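Local coordinates for NADH:ubiquinone oxidoreductase, Na translocating, F subunit (Porphyromonas gingivalis, PDB 2R6H), which belongs to the flavoprotein oxidoreductases that join a FAD-binding domain to a NAD-binding domain, and binds flavin-adenine dinucleotide, at residues A[47-52]-A[125-130]; A[53-58]-A[76-81]; A[103-108]-A[130-135]. All coordinates share one frame; numbering follows the deposited sequence. Where two conformers were deposited one is given.

Contact 1 (A[47-52]-A[125-130]); sequences IKIPKY and PGISSS. With FAD (flavin-adenine dinucleotide), chain H.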
loop_
_atom_site.group_PDB
_atom_site.type_symbol
_atom_site.label_atom_id
_atom_site.label_comp_id
_atom_site.label_asym_id
_atom_site.label_seq_id
_atom_site.Cartn_x
_atom_site.Cartn_y
_atom_site.Cartn_z
ATOM N N ILE A 47 -3.076 -10.807 -10.717
ATOM C CA ILE A 47 -4.378 -10.763 -11.359
ATOM C C ILE A 47 -4.231 -10.923 -12.856
ATOM O O ILE A 47 -3.313 -10.369 -13.454
ATOM C CB ILE A 47 -5.099 -9.425 -11.123
ATOM C CG1 ILE A 47 -4.990 -8.997 -9.664
ATOM C CG2 ILE A 47 -6.564 -9.538 -11.532
ATOM C CD1 ILE A 47 -5.560 -9.998 -8.704
ATOM N N LYS A 48 -5.133 -11.693 -13.458
ATOM C CA LYS A 48 -5.242 -11.703 -14.904
ATOM C C LYS A 48 -6.098 -10.522 -15.301
ATOM O O LYS A 48 -7.236 -10.390 -14.862
ATOM C CB LYS A 48 -5.838 -13.012 -15.436
ATOM C CG LYS A 48 -4.785 -14.063 -15.791
ATOM C CD LYS A 48 -5.317 -15.166 -16.710
ATOM C CE LYS A 48 -4.290 -16.300 -16.862
ATOM N NZ LYS A 48 -4.784 -17.416 -17.730
ATOM N N ILE A 49 -5.519 -9.639 -16.097
ATOM C CA ILE A 49 -6.248 -8.549 -16.700
ATOM C C ILE A 49 -6.517 -8.922 -18.165
ATOM O O ILE A 49 -5.575 -9.162 -18.934
ATOM C CB ILE A 49 -5.429 -7.259 -16.651
ATOM C CG1 ILE A 49 -5.572 -6.588 -15.291
ATOM C CG2 ILE A 49 -5.927 -6.309 -17.674
ATOM C CD1 ILE A 49 -4.689 -7.169 -14.254
ATOM N N PRO A 50 -7.802 -8.961 -18.564
ATOM C CA PRO A 50 -8.190 -9.403 -19.905
ATOM C C PRO A 50 -8.188 -8.248 -20.899
ATOM O O PRO A 50 -7.891 -7.110 -20.516
ATOM C CB PRO A 50 -9.622 -9.848 -19.673
ATOM C CG PRO A 50 -10.131 -8.742 -18.787
ATOM C CD PRO A 50 -8.961 -8.389 -17.855
ATOM N N LYS A 51 -8.513 -8.536 -22.158
ATOM C CA LYS A 51 -8.756 -7.472 -23.119
ATOM C C LYS A 51 -9.989 -6.721 -22.626
ATOM O O LYS A 51 -10.910 -7.330 -22.090
ATOM C CB LYS A 51 -8.986 -8.041 -24.520
ATOM C CG LYS A 51 -7.767 -8.741 -25.116
ATOM C CD LYS A 51 -7.965 -9.177 -26.589
ATOM C CE LYS A 51 -7.975 -7.979 -27.546
ATOM N NZ LYS A 51 -7.853 -8.344 -28.991
ATOM N N TYR A 52 -10.003 -5.404 -22.785
ATOM C CA TYR A 52 -11.109 -4.625 -22.264
ATOM C C TYR A 52 -11.055 -3.147 -22.632
ATOM O O TYR A 52 -10.089 -2.651 -23.206
ATOM C CB TYR A 52 -11.157 -4.749 -20.745
ATOM C CG TYR A 52 -10.183 -3.821 -20.071
ATOM C CD1 TYR A 52 -8.925 -4.260 -19.700
ATOM C CD2 TYR A 52 -10.507 -2.491 -19.837
ATOM C CE1 TYR A 52 -8.025 -3.409 -19.100
ATOM C CE2 TYR A 52 -9.615 -1.634 -19.239
ATOM C CZ TYR A 52 -8.372 -2.097 -18.870
ATOM O OH TYR A 52 -7.464 -1.246 -18.273
ATOM N N PRO A 125 -3.458 5.501 -19.292
ATOM C CA PRO A 125 -3.428 5.163 -17.865
ATOM C C PRO A 125 -3.025 3.708 -17.705
ATOM O O PRO A 125 -2.855 3.006 -18.707
ATOM C CB PRO A 125 -4.880 5.363 -17.419
ATOM C CG PRO A 125 -5.501 6.222 -18.469
ATOM C CD PRO A 125 -4.806 5.870 -19.747
ATOM N N GLY A 126 -2.879 3.268 -16.460
ATOM C CA GLY A 126 -2.447 1.914 -16.156
ATOM C C GLY A 126 -3.465 0.857 -16.528
ATOM O O GLY A 126 -4.558 0.836 -15.971
ATOM N N ILE A 127 -3.108 -0.031 -17.456
ATOM C CA ILE A 127 -4.083 -0.975 -17.993
ATOM C C ILE A 127 -4.601 -1.931 -16.923
ATOM O O ILE A 127 -5.701 -2.454 -17.036
ATOM C CB ILE A 127 -3.564 -1.771 -19.234
ATOM C CG1 ILE A 127 -2.671 -2.917 -18.802
ATOM C CG2 ILE A 127 -2.845 -0.881 -20.233
ATOM C CD1 ILE A 127 -3.414 -4.206 -18.693
ATOM N N SER A 128 -3.820 -2.159 -15.881
ATOM C CA SER A 128 -4.257 -3.062 -14.834
ATOM C C SER A 128 -5.059 -2.345 -13.757
ATOM O O SER A 128 -6.225 -2.658 -13.508
ATOM C CB SER A 128 -3.064 -3.772 -14.215
ATOM O OG SER A 128 -3.462 -4.478 -13.055
ATOM N N SER A 129 -4.431 -1.385 -13.099
ATOM C CA SER A 129 -5.137 -0.636 -12.079
ATOM C C SER A 129 -6.493 -0.136 -12.611
ATOM O O SER A 129 -7.491 -0.186 -11.895
ATOM C CB SER A 129 -4.279 0.510 -11.559
ATOM O OG SER A 129 -4.070 1.462 -12.580
ATOM N N SER A 130 -6.532 0.308 -13.869
ATOM C CA SER A 130 -7.756 0.855 -14.454
ATOM C C SER A 130 -8.851 -0.191 -14.548
ATOM O O SER A 130 -10.021 0.149 -14.428
ATOM C CB SER A 130 -7.516 1.469 -15.837
ATOM O OG SER A 130 -6.614 2.555 -15.779
HETATM P PA FAD H . 0.699 0.298 -16.336
HETATM O O1A FAD H . 1.769 -0.732 -15.996
HETATM O O2A FAD H . -0.004 0.060 -17.676
HETATM O O5B FAD H . 1.321 1.800 -16.309
HETATM C C5B FAD H . 1.816 2.354 -15.099
HETATM C C4B FAD H . 1.904 3.871 -15.208
HETATM O O4B FAD H . 2.774 4.226 -16.266
HETATM C C3B FAD H . 0.553 4.504 -15.504
HETATM O O3B FAD H . 0.350 5.565 -14.604
HETATM C C2B FAD H . 0.659 5.051 -16.911
HETATM O O2B FAD H . -0.008 6.290 -17.005
HETATM C C1B FAD H . 2.166 5.215 -17.086
HETATM N N9A FAD H . 2.633 5.138 -18.500
HETATM C C8A FAD H . 2.337 4.184 -19.450
HETATM N N7A FAD H . 2.985 4.501 -20.602
HETATM C C5A FAD H . 3.695 5.646 -20.404
HETATM C C6A FAD H . 4.529 6.414 -21.230
HETATM N N6A FAD H . 4.684 6.104 -22.517
HETATM N N1A FAD H . 5.131 7.562 -20.729
HETATM C C2A FAD H . 4.910 7.951 -19.416
HETATM N N3A FAD H . 4.085 7.190 -18.601
HETATM C C4A FAD H . 3.484 6.057 -19.085
HETATM N N1 FAD H . 0.615 -1.869 -6.753
HETATM C C2 FAD H . -0.423 -1.631 -5.889
HETATM O O2 FAD H . -1.179 -0.702 -6.139
HETATM N N3 FAD H . -0.594 -2.431 -4.769
HETATM C C4 FAD H . 0.272 -3.488 -4.500
HETATM O O4 FAD H . 0.164 -4.237 -3.515
HETATM C C4X FAD H . 1.314 -3.718 -5.383
HETATM N N5 FAD H . 2.176 -4.761 -5.125
HETATM C C5X FAD H . 3.222 -4.982 -5.999
HETATM C C6 FAD H . 4.097 -6.029 -5.726
HETATM C C7 FAD H . 5.160 -6.297 -6.580
HETATM C C7M FAD H . 6.078 -7.444 -6.251
HETATM C C8 FAD H . 5.341 -5.499 -7.712
HETATM C C8M FAD H . 6.479 -5.759 -8.644
HETATM C C9 FAD H . 4.465 -4.452 -7.975
HETATM C C9A FAD H . 3.401 -4.184 -7.127
HETATM N N10 FAD H . 2.526 -3.139 -7.380
HETATM C C10 FAD H . 1.488 -2.907 -6.506
HETATM C "C1'" FAD H . 2.533 -2.371 -8.668
HETATM C "C2'" FAD H . 1.533 -3.018 -9.612
HETATM O "O2'" FAD H . 1.942 -4.338 -9.873
HETATM C "C3'" FAD H . 1.411 -2.270 -10.935
HETATM O "O3'" FAD H . 2.677 -1.885 -11.422
HETATM C "C4'" FAD H . 0.502 -1.069 -10.757
HETATM O "O4'" FAD H . -0.789 -1.576 -10.547
HETATM C "C5'" FAD H . 0.475 -0.205 -12.005
HETATM O "O5'" FAD H . 0.366 -1.052 -13.125
HETATM P P FAD H . -0.798 -0.804 -14.207
HETATM O O1P FAD H . -0.956 -2.016 -15.094
HETATM O O2P FAD H . -2.078 -0.425 -13.509
HETATM O O3P FAD H . -0.284 0.441 -15.060
#
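Tyr52 touches the start of helix 127-132 through its hydroxyl: OH donates to Ile127 O, which sits at the edge of the ring, near its plane; the modelled length, 2.5 Å, is implausibly short and doubtful in detail. A chi1 of 82°, with CG between the backbone N and the carbonyl carbon, swings the ring from the start of strand 52-55 toward the helix. Beside it, Ile49 at the end of strand 44-49 uses both of its branches. Its CG2 packs on Ile127 CD1, while its CD1 lies beside Ser128 OG, a hydroxyl hydrogen-bonded to Tyr89 OH.

The helix start also turns its amides to the FAD pyrophosphate. Ile127 N donates to O2A of FAD at 3.1 Å. Ser129 grips O2P of FAD twice, through N at 2.6 Å and OG at 2.9 Å, and the same OG is hydrogen-bonded to Ala108 N. One layer further out, Gly126 O accepts both N and OG of Ser130, which arrive from opposite faces of its carbonyl plane, the OG at 2.7 Å; this fixes the first turn. The positive end of the helix would be expected to favour the phosphate charge. A glycine-led helix start with serine at the fourth place, Gly126 to Ser129, matches the GxxS pyrophosphate-binding motif of the ferredoxin reductase-like FAD domains.

Contact 2 (A[53-58]-A[76-81]); sequences NIRYAD and SLTCKN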
loop_
_atom_site.group_PDB
_atom_site.type_symbol
_atom_site.label_atom_id
_atom_site.label_comp_id
_atom_site.label_asym_id
_atom_site.label_seq_id
_atom_site.Cartn_x
_atom_site.Cartn_y
_atom_site.Cartn_z
ATOM N N ASN A 53 -12.108 -2.446 -22.246
ATOM C CA ASN A 53 -12.299 -1.060 -22.589
ATOM C C ASN A 53 -12.993 -0.406 -21.413
ATOM O O ASN A 53 -14.001 -0.925 -20.963
ATOM C CB ASN A 53 -13.239 -1.019 -23.782
ATOM C CG ASN A 53 -13.135 0.260 -24.568
ATOM O OD1 ASN A 53 -13.021 1.347 -24.002
ATOM N ND2 ASN A 53 -13.178 0.140 -25.890
ATOM N N ILE A 54 -12.486 0.711 -20.896
ATOM C CA ILE A 54 -13.284 1.428 -19.893
ATOM C C ILE A 54 -13.148 2.928 -19.672
ATOM O O ILE A 54 -12.054 3.461 -19.566
ATOM C CB ILE A 54 -13.247 0.785 -18.503
ATOM C CG1 ILE A 54 -14.604 1.063 -17.836
ATOM C CG2 ILE A 54 -12.072 1.319 -17.700
ATOM C CD1 ILE A 54 -14.596 1.058 -16.340
ATOM N N ARG A 55 -14.294 3.597 -19.565
ATOM C CA ARG A 55 -14.355 5.012 -19.215
ATOM C C ARG A 55 -14.290 5.220 -17.693
ATOM O O ARG A 55 -15.015 4.571 -16.938
ATOM C CB ARG A 55 -15.646 5.624 -19.761
ATOM C CG ARG A 55 -15.821 5.499 -21.267
ATOM C CD ARG A 55 -17.063 6.231 -21.757
ATOM N NE ARG A 55 -18.149 5.323 -22.121
ATOM C CZ ARG A 55 -19.413 5.703 -22.294
ATOM N NH1 ARG A 55 -19.760 6.973 -22.119
ATOM N NH2 ARG A 55 -20.335 4.812 -22.631
ATOM N N TYR A 56 -13.435 6.137 -17.250
ATOM C CA TYR A 56 -13.308 6.471 -15.831
ATOM C C TYR A 56 -14.605 7.058 -15.239
ATOM O O TYR A 56 -14.760 7.138 -14.024
ATOM C CB TYR A 56 -12.163 7.460 -15.623
ATOM C CG TYR A 56 -10.806 6.823 -15.435
ATOM C CD1 TYR A 56 -9.868 7.395 -14.597
ATOM C CD2 TYR A 56 -10.465 5.650 -16.100
ATOM C CE1 TYR A 56 -8.621 6.820 -14.432
ATOM C CE2 TYR A 56 -9.225 5.061 -15.937
ATOM C CZ TYR A 56 -8.306 5.649 -15.104
ATOM O OH TYR A 56 -7.068 5.083 -14.924
ATOM N N ALA A 57 -15.526 7.485 -16.094
ATOM C CA ALA A 57 -16.761 8.077 -15.610
ATOM C C ALA A 57 -17.657 6.995 -15.021
ATOM O O ALA A 57 -18.725 7.281 -14.479
ATOM C CB ALA A 57 -17.470 8.809 -16.729
ATOM N N ASP A 58 -17.203 5.752 -15.124
ATOM C CA ASP A 58 -17.979 4.609 -14.687
ATOM C C ASP A 58 -17.586 4.183 -13.292
ATOM O O ASP A 58 -18.116 3.214 -12.760
ATOM C CB ASP A 58 -17.740 3.436 -15.634
ATOM C CG ASP A 58 -18.440 3.611 -16.977
ATOM O OD1 ASP A 58 -17.845 3.191 -18.020
ATOM O OD2 ASP A 58 -19.577 4.166 -16.966
ATOM N N SER A 76 -12.512 12.146 -17.112
ATOM C CA SER A 76 -12.444 12.200 -18.556
ATOM C C SER A 76 -11.504 11.162 -19.140
ATOM O O SER A 76 -11.503 10.942 -20.355
ATOM C CB SER A 76 -12.060 13.586 -19.010
ATOM O OG SER A 76 -13.229 14.333 -19.243
ATOM N N LEU A 77 -10.715 10.510 -18.288
ATOM C CA LEU A 77 -9.813 9.454 -18.750
ATOM C C LEU A 77 -10.566 8.241 -19.317
ATOM O O LEU A 77 -11.698 7.967 -18.919
ATOM C CB LEU A 77 -8.896 9.026 -17.608
ATOM C CG LEU A 77 -7.834 10.087 -17.301
ATOM C CD1 LEU A 77 -7.201 9.850 -15.945
ATOM C CD2 LEU A 77 -6.770 10.131 -18.397
ATOM N N THR A 78 -9.954 7.546 -20.275
ATOM C CA THR A 78 -10.424 6.223 -20.715
ATOM C C THR A 78 -9.221 5.303 -20.886
ATOM O O THR A 78 -8.106 5.783 -21.000
ATOM C CB THR A 78 -11.215 6.273 -22.034
ATOM O OG1 THR A 78 -10.427 6.914 -23.033
ATOM C CG2 THR A 78 -12.512 7.015 -21.869
ATOM N N CYS A 79 -9.440 3.992 -20.887
ATOM C CA CYS A 79 -8.338 3.036 -21.032
ATOM C C CYS A 79 -8.710 1.777 -21.824
ATOM O O CYS A 79 -9.636 1.059 -21.461
ATOM C CB CYS A 79 -7.771 2.645 -19.662
ATOM S SG CYS A 79 -6.288 1.593 -19.736
ATOM N N LYS A 80 -7.966 1.522 -22.897
ATOM C CA LYS A 80 -8.160 0.347 -23.740
ATOM C C LYS A 80 -6.990 -0.638 -23.582
ATOM O O LYS A 80 -5.834 -0.281 -23.778
ATOM C CB LYS A 80 -8.270 0.792 -25.199
ATOM C CG LYS A 80 -8.647 -0.293 -26.183
ATOM C CD LYS A 80 -10.077 -0.124 -26.682
ATOM C CE LYS A 80 -10.560 -1.335 -27.495
ATOM N NZ LYS A 80 -9.874 -1.484 -28.826
ATOM N N ASN A 81 -7.277 -1.878 -23.217
ATOM C CA ASN A 81 -6.227 -2.892 -23.195
ATOM C C ASN A 81 -6.449 -3.890 -24.310
ATOM O O ASN A 81 -7.508 -4.493 -24.389
ATOM C CB ASN A 81 -6.201 -3.618 -21.851
ATOM C CG ASN A 81 -5.178 -4.736 -21.813
ATOM O OD1 ASN A 81 -4.099 -4.629 -22.395
ATOM N ND2 ASN A 81 -5.517 -5.819 -21.126
HETATM O O HOH W 1 -14.174 8.563 -18.877
#
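Two first torsions bring Tyr56 and Leu77 together: that of Tyr56 (chi1 -87°) lays its ring under Leu77 CB, and that of Leu77, which sets CG opposite its carbonyl carbon (chi1 -73°), carries CD1 to 3.7 Å from Tyr56 CE1. The side chains lie alongside, pointing the same way. The meeting is a CH-pi contact: Leu77 CB stands over one face of the Tyr56 ring, 3.7 Å from its centroid, displaced toward the rim. The ring's far end is tied down as well, since Tyr56 OH is hydrogen-bonded to Ser130 OG.

The backbones hold this pair in place. Tyr56 N donates to Leu77 O at 3.0 Å, and a water that donates to the same oxygen accepts from Ala57 N, bridging to the 3-10 turn that follows the strand. Ile54 and Cys79 form the hydrogen-bonded pair, with Ile54 N to Cys79 O at 2.9 Å and Cys79 N to Ile54 O at 3.0 Å. Asn53 with Lys80 and Arg55 with Thr78 are the non-hydrogen-bonded pairs on either side of it. These four put their side chains on the solvent face, where the Asn53 amide crosses the aliphatic part of Lys80, a poorly ordered side chain whose placement is uncertain. Ile54 and Cys79 occupy the other face, with Cys79 against Ser130 and Ile54 against Ser134.

Strands 53-55 and 78-81 run at 174° to each other, a small two-stranded antiparallel sheet whose strands are joined by a long connection carrying helix 66-71, and which packs against the pyrophosphate-binding helix of the FAD domain.

Contact 3 (A[103-108]-A[130-135]); sequences LNVRIA and SYIFSL. With FAD (flavin-adenine dinucleotide), chain H.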
loop_
_atom_site.group_PDB
_atom_site.type_symbol
_atom_site.label_atom_id
_atom_site.label_comp_id
_atom_site.label_asym_id
_atom_site.label_seq_id
_atom_site.Cartn_x
_atom_site.Cartn_y
_atom_site.Cartn_z
ATOM N N LEU A 103 -6.635 -6.596 -1.095
ATOM C CA LEU A 103 -5.575 -5.852 -1.766
ATOM C C LEU A 103 -5.741 -4.316 -1.658
ATOM O O LEU A 103 -6.824 -3.813 -1.343
ATOM C CB LEU A 103 -5.443 -6.305 -3.228
ATOM C CG LEU A 103 -5.297 -7.817 -3.455
ATOM C CD1 LEU A 103 -5.186 -8.136 -4.928
ATOM C CD2 LEU A 103 -4.097 -8.363 -2.741
ATOM N N ASN A 104 -4.655 -3.580 -1.885
ATOM C CA ASN A 104 -4.712 -2.129 -1.967
ATOM C C ASN A 104 -4.235 -1.695 -3.328
ATOM O O ASN A 104 -3.063 -1.847 -3.635
ATOM C CB ASN A 104 -3.794 -1.492 -0.937
ATOM C CG ASN A 104 -4.258 -1.710 0.459
ATOM O OD1 ASN A 104 -5.335 -2.268 0.691
ATOM N ND2 ASN A 104 -3.450 -1.277 1.417
ATOM N N VAL A 105 -5.119 -1.129 -4.137
ATOM C CA VAL A 105 -4.747 -0.776 -5.494
ATOM C C VAL A 105 -4.732 0.715 -5.755
ATOM O O VAL A 105 -5.762 1.370 -5.641
ATOM C CB VAL A 105 -5.694 -1.410 -6.472
ATOM C CG1 VAL A 105 -5.228 -1.155 -7.872
ATOM C CG2 VAL A 105 -5.752 -2.881 -6.214
ATOM N N ARG A 106 -3.558 1.241 -6.102
ATOM C CA ARG A 106 -3.397 2.626 -6.534
ATOM C C ARG A 106 -3.741 2.722 -8.019
ATOM O O ARG A 106 -3.126 2.058 -8.856
ATOM C CB ARG A 106 -1.947 3.066 -6.303
ATOM C CG ARG A 106 -1.549 4.451 -6.838
ATOM C CD ARG A 106 -2.052 5.544 -5.913
ATOM N NE ARG A 106 -1.295 6.797 -5.965
ATOM C CZ ARG A 106 -1.578 7.817 -6.778
ATOM N NH1 ARG A 106 -2.593 7.726 -7.637
ATOM N NH2 ARG A 106 -0.835 8.927 -6.745
ATOM N N ILE A 107 -4.736 3.535 -8.352
ATOM C CA ILE A 107 -5.081 3.763 -9.754
ATOM C C ILE A 107 -3.970 4.546 -10.468
ATOM O O ILE A 107 -3.651 5.686 -10.103
ATOM C CB ILE A 107 -6.404 4.515 -9.884
ATOM C CG1 ILE A 107 -6.780 4.656 -11.341
ATOM C CG2 ILE A 107 -6.301 5.880 -9.255
ATOM C CD1 ILE A 107 -7.294 3.411 -11.943
ATOM N N ALA A 108 -3.365 3.935 -11.479
ATOM C CA ALA A 108 -2.206 4.536 -12.119
ATOM C C ALA A 108 -2.636 5.555 -13.159
ATOM O O ALA A 108 -2.640 5.255 -14.356
ATOM C CB ALA A 108 -1.356 3.482 -12.744
ATOM N N SER A 130 -6.532 0.308 -13.869
ATOM C CA SER A 130 -7.756 0.855 -14.454
ATOM C C SER A 130 -8.851 -0.191 -14.548
ATOM O O SER A 130 -10.021 0.149 -14.428
ATOM C CB SER A 130 -7.516 1.469 -15.837
ATOM O OG SER A 130 -6.614 2.555 -15.779
ATOM N N TYR A 131 -8.486 -1.453 -14.768
ATOM C CA TYR A 131 -9.485 -2.518 -14.878
ATOM C C TYR A 131 -9.995 -2.848 -13.496
ATOM O O TYR A 131 -11.201 -2.919 -13.280
ATOM C CB TYR A 131 -8.932 -3.780 -15.562
ATOM C CG TYR A 131 -9.894 -4.962 -15.568
ATOM C CD1 TYR A 131 -11.020 -4.977 -16.390
ATOM C CD2 TYR A 131 -9.673 -6.070 -14.759
ATOM C CE1 TYR A 131 -11.898 -6.059 -16.401
ATOM C CE2 TYR A 131 -10.548 -7.159 -14.760
ATOM C CZ TYR A 131 -11.652 -7.151 -15.582
ATOM O OH TYR A 131 -12.509 -8.229 -15.568
ATOM N N ILE A 132 -9.078 -3.039 -12.554
ATOM C CA ILE A 132 -9.482 -3.351 -11.191
ATOM C C ILE A 132 -10.446 -2.300 -10.662
ATOM O O ILE A 132 -11.479 -2.632 -10.084
ATOM C CB ILE A 132 -8.280 -3.477 -10.253
ATOM C CG1 ILE A 132 -7.484 -4.736 -10.614
ATOM C CG2 ILE A 132 -8.752 -3.537 -8.821
ATOM C CD1 ILE A 132 -6.047 -4.722 -10.154
ATOM N N PHE A 133 -10.124 -1.034 -10.883
ATOM C CA PHE A 133 -10.991 0.038 -10.428
ATOM C C PHE A 133 -12.402 -0.024 -10.991
ATOM O O PHE A 133 -13.323 0.579 -10.443
ATOM C CB PHE A 133 -10.377 1.397 -10.730
ATOM C CG PHE A 133 -9.713 2.017 -9.550
ATOM C CD1 PHE A 133 -8.602 1.426 -8.972
ATOM C CD2 PHE A 133 -10.205 3.180 -9.004
ATOM C CE1 PHE A 133 -7.995 1.984 -7.882
ATOM C CE2 PHE A 133 -9.597 3.746 -7.904
ATOM C CZ PHE A 133 -8.492 3.147 -7.346
ATOM N N SER A 134 -12.591 -0.740 -12.086
ATOM C CA SER A 134 -13.918 -0.808 -12.663
ATOM C C SER A 134 -14.711 -1.945 -12.037
ATOM O O SER A 134 -15.903 -2.076 -12.288
ATOM C CB SER A 134 -13.823 -1.022 -14.157
ATOM O OG SER A 134 -13.407 -2.346 -14.389
ATOM N N LEU A 135 -14.057 -2.754 -11.208
ATOM C CA LEU A 135 -14.676 -3.972 -10.683
ATOM C C LEU A 135 -15.661 -3.750 -9.548
ATOM O O LEU A 135 -15.510 -2.842 -8.727
ATOM C CB LEU A 135 -13.621 -4.956 -10.222
ATOM C CG LEU A 135 -12.761 -5.528 -11.329
ATOM C CD1 LEU A 135 -11.853 -6.571 -10.727
ATOM C CD2 LEU A 135 -13.630 -6.110 -12.427
HETATM P PA FAD H . 0.699 0.298 -16.336
HETATM O O1A FAD H . 1.769 -0.732 -15.996
HETATM O O2A FAD H . -0.004 0.060 -17.676
HETATM O O5B FAD H . 1.321 1.800 -16.309
HETATM C C5B FAD H . 1.816 2.354 -15.099
HETATM C C4B FAD H . 1.904 3.871 -15.208
HETATM O O4B FAD H . 2.774 4.226 -16.266
HETATM C C3B FAD H . 0.553 4.504 -15.504
HETATM O O3B FAD H . 0.350 5.565 -14.604
HETATM C C2B FAD H . 0.659 5.051 -16.911
HETATM O O2B FAD H . -0.008 6.290 -17.005
HETATM C C1B FAD H . 2.166 5.215 -17.086
HETATM N N9A FAD H . 2.633 5.138 -18.500
HETATM C C8A FAD H . 2.337 4.184 -19.450
HETATM N N7A FAD H . 2.985 4.501 -20.602
HETATM C C5A FAD H . 3.695 5.646 -20.404
HETATM C C6A FAD H . 4.529 6.414 -21.230
HETATM N N6A FAD H . 4.684 6.104 -22.517
HETATM N N1A FAD H . 5.131 7.562 -20.729
HETATM C C2A FAD H . 4.910 7.951 -19.416
HETATM N N3A FAD H . 4.085 7.190 -18.601
HETATM C C4A FAD H . 3.484 6.057 -19.085
HETATM N N1 FAD H . 0.615 -1.869 -6.753
HETATM C C2 FAD H . -0.423 -1.631 -5.889
HETATM O O2 FAD H . -1.179 -0.702 -6.139
HETATM N N3 FAD H . -0.594 -2.431 -4.769
HETATM C C4 FAD H . 0.272 -3.488 -4.500
HETATM O O4 FAD H . 0.164 -4.237 -3.515
HETATM C C4X FAD H . 1.314 -3.718 -5.383
HETATM N N5 FAD H . 2.176 -4.761 -5.125
HETATM C C5X FAD H . 3.222 -4.982 -5.999
HETATM C C6 FAD H . 4.097 -6.029 -5.726
HETATM C C7 FAD H . 5.160 -6.297 -6.580
HETATM C C7M FAD H . 6.078 -7.444 -6.251
HETATM C C8 FAD H . 5.341 -5.499 -7.712
HETATM C C8M FAD H . 6.479 -5.759 -8.644
HETATM C C9 FAD H . 4.465 -4.452 -7.975
HETATM C C9A FAD H . 3.401 -4.184 -7.127
HETATM N N10 FAD H . 2.526 -3.139 -7.380
HETATM C C10 FAD H . 1.488 -2.907 -6.506
HETATM C "C1'" FAD H . 2.533 -2.371 -8.668
HETATM C "C2'" FAD H . 1.533 -3.018 -9.612
HETATM O "O2'" FAD H . 1.942 -4.338 -9.873
HETATM C "C3'" FAD H . 1.411 -2.270 -10.935
HETATM O "O3'" FAD H . 2.677 -1.885 -11.422
HETATM C "C4'" FAD H . 0.502 -1.069 -10.757
HETATM O "O4'" FAD H . -0.789 -1.576 -10.547
HETATM C "C5'" FAD H . 0.475 -0.205 -12.005
HETATM O "O5'" FAD H . 0.366 -1.052 -13.125
HETATM P P FAD H . -0.798 -0.804 -14.207
HETATM O O1P FAD H . -0.956 -2.016 -15.094
HETATM O O2P FAD H . -2.078 -0.425 -13.509
HETATM O O3P FAD H . -0.284 0.441 -15.060
#
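Ile107 and Phe133 make the aromatic part of the contact. Ile107 CB lies over one face of the Phe133 ring, 3.6 Å from the centroid and 15° off the normal, a CH-pi arrangement shifted toward the rim. At the ring's edge and in its plane sits Val105 O, beside Phe133 CE1, so one short run of chain addresses both a face and an edge of the same phenyl group.

Aliphatic packing adds to this. With CG1 of Ile107 anti to the backbone N (chi1 -176°), CD1 is carried onto the helix backbone, 3.6 Å from Ser130 CA. Val105 CG2 meets Ile132 CG2 at 4.0 Å, the two side chains lying aslant.

Strand 100-106 is one of the six antiparallel strands of the flavin-binding barrel of this family, paired with strand 24-30. Its alternation is put to use: Val105 bonds through its backbone to Lys25 of strand 24-30, while the residues before and after it turn their main chain to the flavin.

Polar contacts to FAD come from the strand backbone. N3 of FAD donates to Asn104 O at 2.8 Å, and Arg106 N donates to O2 of FAD at 3.1 Å along a nearly straight line (173°), a two-point grip on the pyrimidine end of the isoalloxazine. Where the chain enters the type I turn Ile132-Leu135, Tyr131 O accepts both N and OG of Ser134, the hydroxyl lying in the carbonyl plane on a lone pair.

How the contacts relate
Helix 127-132 is the common element: contact 1 uses its start, contact 3 its end, and the two share Ser130, their centres about 8 Å apart. Together they reach from the pyrophosphate of FAD, at contact 1, to the pyrimidine end of the flavin ring, at contact 3. They are stitched by the backbone pair Gly126 N and Ala108 O at 2.9 Å. Contact 2 stays one layer back, its Cys79 side chain about 7 Å from FAD. It joins contact 1 through Pro50 O and Asn81 ND2, 2.8 Å apart, while Tyr56 OH packs 3.4 Å from Ile107 CD1 of contact 3.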